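Local coordinates for peptide-binding protein (Photobacterium damsela subsp. piscicida, PDB 6SQX) that is a secreted NlpC/P60-family endopeptidase that cleaves the peptidoglycan of potentially competing bacteria, at residues 95-98 against 99-103; 116-119 against 120-124. One frame throughout, in Å; residues are numbered along the deposited sequence. Where two conformers were deposited one is given.

Interaction 1 (95-98 against 99-103); sequences NDTI and RYYKE. With EDO (1,2-ethanediol), chain H; EDO (1,2-ethanediol), chain U; EDO (1,2-ethanediol), chain I.
D96 CA lies over one face of the R99 guanidinium, whose NH1 grips D96 OD1 at 2.6 Å in a salt bridge. The two flat groups stand nearly square to each other (81°), and NH1 meets OD1 from above the carboxylate plane, 57° out of it. NH2 adds a weak bond to the same oxygen (D96 OD1 to R99 NH2, 3.3 Å). R99 starts out extended, and the bend at its third torsion (63°) turns the guanidinium back alongside D96. The other oxygen of D96 pairs with K92, one turn earlier, so this carboxylate bridges two cations along the exposed side of the helix.

The Y101 ring carries an edge of its sequence neighbour Y100 on one face, with Y100 CD2 3.6 Å above the ring centre. T97 runs beside Y101 and points the same way: its methyl CG2 lies 4.0 Å from Y101 CE2, while T97 O is 3.3 Å from Y101 CD2.

D96 with R99 is an i to i+3 pair and T97 with Y101 an i to i+4 pair on the last turns of helix 90-102, held by the usual backbone bonds from R99, Y100, Y101 and K102 N to N95, D96, T97 and I98 O. I98 and K102 form the face turned to helix 118-126. There K102 CE rests against I98 CG2 at 3.8 Å, and K102 NZ reaches N120 of that helix. Y101 also meets the ring of F160.

Ethanediol molecules, probably from the crystallisation liquor, occupy the polar tips: one lies at the edge of the Y100 ring with its O1 2.7 Å from Y100 OH, and another donates from its O1 to T97 OG1 at 2.8 Å. T97 OG1 is also bonded to L93 O.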
loop_
_atom_site.group_PDB
_atom_site.type_symbol
_atom_site.label_atom_id
_atom_site.label_comp_id
_atom_site.label_asym_id
_atom_site.label_seq_id
_atom_site.Cartn_x
_atom_site.Cartn_y
_atom_site.Cartn_z
ATOM N N ASN A 95 -18.252 -10.338 -10.152
ATOM C CA ASN A 95 -18.930 -11.634 -10.056
ATOM C C ASN A 95 -18.040 -12.688 -9.402
ATOM O O ASN A 95 -18.521 -13.505 -8.605
ATOM C CB ASN A 95 -19.404 -12.103 -11.435
ATOM C CG ASN A 95 -20.636 -11.353 -11.909
ATOM O OD1 ASN A 95 -21.617 -11.213 -11.174
ATOM N ND2 ASN A 95 -20.597 -10.880 -13.142
ATOM N N ASP A 96 -16.738 -12.681 -9.729
ATOM C CA ASP A 96 -15.795 -13.597 -9.091
ATOM C C ASP A 96 -15.742 -13.384 -7.584
ATOM O O ASP A 96 -15.615 -14.351 -6.825
ATOM C CB ASP A 96 -14.387 -13.413 -9.662
ATOM C CG ASP A 96 -14.238 -13.945 -11.081
ATOM O OD1 ASP A 96 -15.155 -14.607 -11.593
ATOM O OD2 ASP A 96 -13.177 -13.692 -11.667
ATOM N N THR A 97 -15.810 -12.125 -7.135
ATOM C CA THR A 97 -15.715 -11.851 -5.701
ATOM C C THR A 97 -16.951 -12.353 -4.971
ATOM O O THR A 97 -16.842 -12.988 -3.911
ATOM C CB THR A 97 -15.507 -10.348 -5.485
ATOM O OG1 THR A 97 -14.327 -9.942 -6.186
ATOM C CG2 THR A 97 -15.351 -10.013 -4.001
ATOM N N ILE A 98 -18.136 -12.112 -5.543
ATOM C CA ILE A 98 -19.359 -12.646 -4.956
ATOM C C ILE A 98 -19.256 -14.160 -4.831
ATOM O O ILE A 98 -19.536 -14.731 -3.773
ATOM C CB ILE A 98 -20.584 -12.246 -5.803
ATOM C CG1 ILE A 98 -20.853 -10.752 -5.695
ATOM C CG2 ILE A 98 -21.825 -12.985 -5.323
ATOM C CD1 ILE A 98 -21.880 -10.259 -6.700
ATOM N N ARG A 99 -18.894 -14.832 -5.936
ATOM C CA ARG A 99 -18.797 -16.289 -5.929
ATOM C C ARG A 99 -17.807 -16.779 -4.878
ATOM O O ARG A 99 -18.042 -17.806 -4.216
ATOM C CB ARG A 99 -18.407 -16.782 -7.328
ATOM C CG ARG A 99 -18.500 -18.287 -7.535
ATOM C CD ARG A 99 -18.337 -18.668 -9.012
ATOM N NE ARG A 99 -17.023 -18.320 -9.546
ATOM C CZ ARG A 99 -16.785 -17.287 -10.356
ATOM N NH1 ARG A 99 -15.549 -17.057 -10.776
ATOM N NH2 ARG A 99 -17.775 -16.495 -10.763
ATOM N N TYR A 100 -16.685 -16.076 -4.735
ATOM C CA TYR A 100 -15.652 -16.510 -3.802
ATOM C C TYR A 100 -16.192 -16.576 -2.380
ATOM O O TYR A 100 -15.917 -17.535 -1.647
ATOM C CB TYR A 100 -14.477 -15.545 -3.869
ATOM C CG TYR A 100 -13.306 -15.974 -3.041
ATOM C CD1 TYR A 100 -12.307 -16.775 -3.570
ATOM C CD2 TYR A 100 -13.178 -15.547 -1.723
ATOM C CE1 TYR A 100 -11.208 -17.158 -2.792
ATOM C CE2 TYR A 100 -12.104 -15.931 -0.942
ATOM C CZ TYR A 100 -11.115 -16.726 -1.473
ATOM O OH TYR A 100 -10.056 -17.094 -0.672
ATOM N N TYR A 101 -16.960 -15.561 -1.963
ATOM C CA TYR A 101 -17.468 -15.541 -0.592
ATOM C C TYR A 101 -18.760 -16.324 -0.409
ATOM O O TYR A 101 -19.022 -16.813 0.700
ATOM C CB TYR A 101 -17.601 -14.101 -0.099
ATOM C CG TYR A 101 -16.226 -13.521 0.067
ATOM C CD1 TYR A 101 -15.405 -13.964 1.105
ATOM C CD2 TYR A 101 -15.719 -12.551 -0.816
ATOM C CE1 TYR A 101 -14.125 -13.464 1.266
ATOM C CE2 TYR A 101 -14.418 -12.031 -0.657
ATOM C CZ TYR A 101 -13.624 -12.508 0.386
ATOM O OH TYR A 101 -12.348 -12.025 0.539
ATOM N N LYS A 102 -19.556 -16.501 -1.473
ATOM C CA LYS A 102 -20.725 -17.361 -1.358
ATOM C C LYS A 102 -20.314 -18.788 -1.021
ATOM O O LYS A 102 -21.009 -19.471 -0.272
ATOM C CB LYS A 102 -21.545 -17.339 -2.645
ATOM C CG LYS A 102 -22.562 -16.208 -2.722
ATOM C CD LYS A 102 -23.758 -16.620 -3.588
ATOM C CE LYS A 102 -24.488 -15.424 -4.214
ATOM N NZ LYS A 102 -25.074 -14.469 -3.232
ATOM N N GLU A 103 -19.159 -19.218 -1.518
ATOM C CA GLU A 103 -18.657 -20.579 -1.393
ATOM C C GLU A 103 -17.913 -20.841 -0.090
ATOM O O GLU A 103 -17.403 -21.953 0.091
ATOM C CB GLU A 103 -17.722 -20.888 -2.572
ATOM C CG GLU A 103 -18.432 -20.956 -3.926
ATOM C CD GLU A 103 -17.484 -21.214 -5.078
ATOM O OE1 GLU A 103 -16.248 -21.222 -4.858
ATOM O OE2 GLU A 103 -17.982 -21.398 -6.213
HETATM C C1 EDO H . -9.925 -15.933 2.575
HETATM O O1 EDO H . -10.569 -17.080 1.987
HETATM C C2 EDO H . -8.416 -16.109 2.535
HETATM O O2 EDO H . -8.075 -17.313 3.264
HETATM C C1 EDO U . -7.950 -12.068 -0.433
HETATM O O1 EDO U . -6.531 -12.024 -0.268
HETATM C C2 EDO U . -8.431 -13.511 -0.467
HETATM O O2 EDO U . -9.716 -13.537 -1.095
HETATM C C1 EDO I . -11.871 -7.487 -6.741
HETATM O O1 EDO I . -12.586 -7.846 -5.547
HETATM C C2 EDO I . -11.325 -6.082 -6.541
HETATM O O2 EDO I . -12.306 -5.339 -5.827
#

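Interaction 2 (116-119 against 120-124); sequences SNWV and NSISE
V119, N120 and I122 carry this first turn of helix 118-126. The carbonyl of V119 accepts S123 N at 2.8 Å, with a C=O...N angle of 171°, and so makes a regular helical i to i+4 bond. The valine side chain turns the other way: its CG2 sits 3.4 Å above one face of the W118 indole, displaced toward the rim.

I122 approaches the same ring system at an oblique angle, its terminal CD1 meeting W118 CZ3 at 3.4 Å. The first torsion of W118, 84°, places CG between the backbone N and the carbonyl carbon and swings the indole alongside the turn, where its six-membered ring can meet the isoleucine tip. H114 stacks on the indole as well.

N120 closes the turn on the polar side. Its N-H bonds to N117 O at 2.9 Å, an i to i+3 link in which the donor stands 47° out of the carbonyl plane, and its CB packs 3.3 Å from N117 O. Farther out, N120 ND2 comes to 3.8 Å from N117 CB, while OD1 is taken by K102.

The next backbone step is hydrated instead of direct: N117 O and S121 N are 4.3 Å apart, and a water fills in, donating to the carbonyl and accepting from S121 N at 2.8 Å. The water thus takes the place of a direct N117 O to S121 N bond, while V119 O to S123 N is direct.

In the fold, V119 and S123 face helix 90-102, touching Y101, K102 and I98; I122 is turned to the loop residues L154, P155 and T156, just after strand 149-152.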
loop_
_atom_site.group_PDB
_atom_site.type_symbol
_atom_site.label_atom_id
_atom_site.label_comp_id
_atom_site.label_asym_id
_atom_site.label_seq_id
_atom_site.Cartn_x
_atom_site.Cartn_y
_atom_site.Cartn_z
ATOM N N SER A 116 -25.192 -18.497 6.838
ATOM C CA SER A 116 -24.954 -19.236 5.602
ATOM C C SER A 116 -25.287 -18.428 4.348
ATOM O O SER A 116 -24.728 -18.707 3.280
ATOM C CB SER A 116 -25.777 -20.521 5.618
ATOM O OG SER A 116 -27.115 -20.220 5.971
ATOM N N ASN A 117 -26.168 -17.433 4.454
ATOM C CA ASN A 117 -26.632 -16.674 3.303
ATOM C C ASN A 117 -26.158 -15.220 3.315
ATOM O O ASN A 117 -26.756 -14.380 2.638
ATOM C CB ASN A 117 -28.156 -16.699 3.287
ATOM C CG ASN A 117 -28.747 -15.936 4.465
ATOM O OD1 ASN A 117 -28.059 -15.684 5.474
ATOM N ND2 ASN A 117 -30.018 -15.551 4.342
ATOM N N TRP A 118 -25.107 -14.897 4.074
ATOM C CA TRP A 118 -24.819 -13.488 4.338
ATOM C C TRP A 118 -24.403 -12.713 3.088
ATOM O O TRP A 118 -24.597 -11.496 3.044
ATOM C CB TRP A 118 -23.773 -13.347 5.445
ATOM C CG TRP A 118 -22.400 -13.456 4.949
ATOM C CD1 TRP A 118 -21.754 -14.598 4.559
ATOM C CD2 TRP A 118 -21.460 -12.374 4.777
ATOM N NE1 TRP A 118 -20.462 -14.288 4.162
ATOM C CE2 TRP A 118 -20.267 -12.934 4.277
ATOM C CE3 TRP A 118 -21.513 -10.993 5.011
ATOM C CZ2 TRP A 118 -19.134 -12.160 3.990
ATOM C CZ3 TRP A 118 -20.384 -10.227 4.747
ATOM C CH2 TRP A 118 -19.215 -10.806 4.226
ATOM N N VAL A 119 -23.863 -13.383 2.066
ATOM C CA VAL A 119 -23.499 -12.691 0.831
ATOM C C VAL A 119 -24.731 -12.284 0.026
ATOM O O VAL A 119 -24.664 -11.341 -0.776
ATOM C CB VAL A 119 -22.519 -13.564 0.017
ATOM C CG1 VAL A 119 -22.021 -12.842 -1.227
ATOM C CG2 VAL A 119 -21.340 -13.993 0.886
ATOM N N ASN A 120 -25.863 -12.968 0.223
ATOM C CA ASN A 120 -27.025 -12.714 -0.625
ATOM C C ASN A 120 -27.463 -11.256 -0.552
ATOM O O ASN A 120 -27.722 -10.624 -1.583
ATOM C CB ASN A 120 -28.179 -13.656 -0.277
ATOM C CG ASN A 120 -27.891 -15.066 -0.696
ATOM O OD1 ASN A 120 -26.862 -15.316 -1.334
ATOM N ND2 ASN A 120 -28.776 -15.998 -0.356
ATOM N N SER A 121 -27.539 -10.698 0.660
ATOM C CA SER A 121 -27.981 -9.313 0.795
ATOM C C SER A 121 -26.985 -8.364 0.145
ATOM O O SER A 121 -27.373 -7.349 -0.448
ATOM C CB SER A 121 -28.182 -8.968 2.272
ATOM O OG SER A 121 -26.941 -8.738 2.921
ATOM N N ILE A 122 -25.701 -8.686 0.241
ATOM C CA ILE A 122 -24.671 -7.870 -0.385
ATOM C C ILE A 122 -24.774 -7.941 -1.905
ATOM O O ILE A 122 -24.695 -6.917 -2.594
ATOM C CB ILE A 122 -23.280 -8.279 0.122
ATOM C CG1 ILE A 122 -23.178 -8.012 1.623
ATOM C CG2 ILE A 122 -22.174 -7.546 -0.649
ATOM C CD1 ILE A 122 -21.963 -8.608 2.232
ATOM N N SER A 123 -24.910 -9.153 -2.452
ATOM C CA SER A 123 -25.043 -9.314 -3.898
ATOM C C SER A 123 -26.251 -8.548 -4.424
ATOM O O SER A 123 -26.179 -7.896 -5.478
ATOM C CB SER A 123 -25.150 -10.803 -4.243
ATOM O OG SER A 123 -25.544 -10.998 -5.594
ATOM N N GLU A 124 -27.377 -8.628 -3.706
ATOM C CA GLU A 124 -28.552 -7.842 -4.086
ATOM C C GLU A 124 -28.205 -6.365 -4.173
ATOM O O GLU A 124 -28.511 -5.697 -5.170
ATOM C CB GLU A 124 -29.674 -8.020 -3.061
ATOM C CG GLU A 124 -30.464 -9.303 -3.138
ATOM C CD GLU A 124 -31.653 -9.270 -2.196
ATOM O OE1 GLU A 124 -32.647 -8.584 -2.518
ATOM O OE2 GLU A 124 -31.580 -9.906 -1.122
HETATM O O HOH W 1 -27.864 -12.133 3.067
HETATM O O HOH W 2 -25.591 -9.843 4.833
#

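Interaction 1 closes helix 90-102 and interaction 2 opens helix 118-126, the next helix along the chain; a loop joins them, and their centres lie about 10 Å apart. Together they form a helical pair at one side of the molecule: the centres of interactions 1 and 2 lie about 24 and about 29 Å from the centre of the chain. The two touch directly through a probable hydrogen bond from K102 NZ to N120 OD1 (2.7 Å) and through packing of K102 CG on V119 CG1 (3.7 Å). Y101 of the first helix meets F160, and I122 of the second touches L154, P155 and T156. Both contacts are local helix packing, and neither includes a residue known to be catalytic.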